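Local coordinates for protein 6-phosphogluconolactonase (Leishmania braziliensis, PDB 3CSS) that probably hydrolyses 6-phosphogluconolactone to 6-phosphogluconate, the second step of the oxidative pentose phosphate pathway, at residues V231-E234 with S235-P239. Residues are numbered along the deposited sequence; the frame is centred on the assembly and turned at random. Where two conformers were deposited one is given.
Sequences VLSE and SPTDP
The hydroxyl of Ser-233 is gripped by the carbonyl oxygen of Ser-235 and the hydroxyl of Thr-237, just where the chain leaves its helix. It gives its proton to the backbone carbonyl of Ser-235, OG to O 2.7 Å, approaching that oxygen at a C=O...OG angle of 153° and tilted 24° from the carbonyl plane. The hydroxyl of Thr-237 is hydrogen-bonded to the same Ser-233 hydroxyl, OG1 to OG 2.8 Å. A chi1 of 65° tucks OG of Ser-233 over its own backbone and toward the carbonyl of Ser-235. The methyl group of Thr-237 lies against the same serine, its CG2 3.7 Å from Ser-233 CB. The two bonds thus tie a short surface turn together side chain to backbone and side chain to side chain. In one of its two conformers the Glu-234 carboxylate forms a salt bridge with Arg-247, while Arg-244 hydrogen-bonds to the carbonyl oxygen of Ser-233. This turn at the molecular surface comes directly after helix 225-232, which follows strand 214-219 of the central mixed sheet, and begins the loop leading to the neighbouring parallel strand 252-257.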
loop_
_atom_site.group_PDB
_atom_site.type_symbol
_atom_site.label_atom_id
_atom_site.label_comp_id
_atom_site.label_asym_id
_atom_site.label_seq_id
_atom_site.Cartn_x
_atom_site.Cartn_y
_atom_site.Cartn_z
ATOM N N VAL A 231 10.707 -11.180 7.471
ATOM C CA VAL A 231 10.283 -11.313 6.069
ATOM C C VAL A 231 11.360 -12.000 5.220
ATOM O O VAL A 231 11.065 -12.847 4.360
ATOM C CB VAL A 231 9.880 -9.921 5.465
ATOM C CG1 VAL A 231 9.728 -10.010 3.915
ATOM C CG2 VAL A 231 8.600 -9.362 6.144
ATOM N N LEU A 232 12.619 -11.647 5.489
ATOM C CA LEU A 232 13.732 -12.111 4.662
ATOM C C LEU A 232 14.271 -13.493 4.967
ATOM O O LEU A 232 14.920 -14.091 4.096
ATOM C CB LEU A 232 14.868 -11.109 4.721
ATOM C CG LEU A 232 14.587 -9.754 4.102
ATOM C CD1 LEU A 232 15.808 -8.844 4.341
ATOM C CD2 LEU A 232 14.230 -9.852 2.576
ATOM N N SER A 233 14.052 -14.012 6.184
ATOM C CA SER A 233 14.605 -15.311 6.535
ATOM C C SER A 233 14.067 -16.393 5.614
ATOM O O SER A 233 12.867 -16.481 5.385
ATOM C CB SER A 233 14.349 -15.652 8.001
ATOM O OG SER A 233 12.969 -15.800 8.262
ATOM N N GLU A 234 14.964 -17.215 5.068
ATOM C CA GLU A 234 14.572 -18.294 4.154
ATOM C C GLU A 234 13.608 -19.259 4.836
ATOM O O GLU A 234 12.581 -19.608 4.286
ATOM C CB GLU A 234 15.808 -19.047 3.640
ATOM C CG GLU A 234 15.518 -20.393 2.974
ATOM C CD GLU A 234 14.607 -20.293 1.758
ATOM O OE1 GLU A 234 14.427 -19.171 1.227
ATOM O OE2 GLU A 234 14.086 -21.352 1.324
ATOM N N SER A 235 13.962 -19.698 6.036
ATOM C CA SER A 235 13.075 -20.519 6.850
ATOM C C SER A 235 12.271 -19.591 7.732
ATOM O O SER A 235 12.776 -18.532 8.141
ATOM C CB SER A 235 13.849 -21.514 7.709
ATOM O OG SER A 235 14.448 -22.482 6.890
ATOM N N PRO A 236 11.008 -19.956 8.001
ATOM C CA PRO A 236 10.287 -19.108 8.948
ATOM C C PRO A 236 11.050 -18.993 10.277
ATOM O O PRO A 236 11.593 -19.994 10.790
ATOM C CB PRO A 236 8.930 -19.800 9.146
ATOM C CG PRO A 236 8.863 -20.904 8.172
ATOM C CD PRO A 236 10.218 -21.105 7.532
ATOM N N THR A 237 11.066 -17.765 10.797
ATOM C CA THR A 237 11.690 -17.405 12.063
ATOM C C THR A 237 10.731 -16.602 12.931
ATOM O O THR A 237 9.918 -15.790 12.441
ATOM C CB THR A 237 12.978 -16.596 11.838
ATOM O OG1 THR A 237 12.691 -15.450 11.021
ATOM C CG2 THR A 237 14.062 -17.479 11.180
ATOM N N ASP A 238 10.805 -16.851 14.235
ATOM C CA ASP A 238 10.062 -16.053 15.212
ATOM C C ASP A 238 10.954 -14.974 15.823
ATOM O O ASP A 238 12.172 -15.199 16.028
ATOM C CB ASP A 238 9.538 -16.923 16.347
ATOM C CG ASP A 238 8.524 -17.966 15.876
ATOM O OD1 ASP A 238 7.600 -17.580 15.123
ATOM O OD2 ASP A 238 8.694 -19.149 16.270
ATOM N N PRO A 239 10.365 -13.819 16.159
ATOM C CA PRO A 239 8.959 -13.403 15.948
ATOM C C PRO A 239 8.660 -13.218 14.461
ATOM O O PRO A 239 9.468 -12.637 13.721
ATOM C CB PRO A 239 8.845 -12.054 16.681
ATOM C CG PRO A 239 10.208 -11.629 16.916
ATOM C CD PRO A 239 11.158 -12.778 16.837
#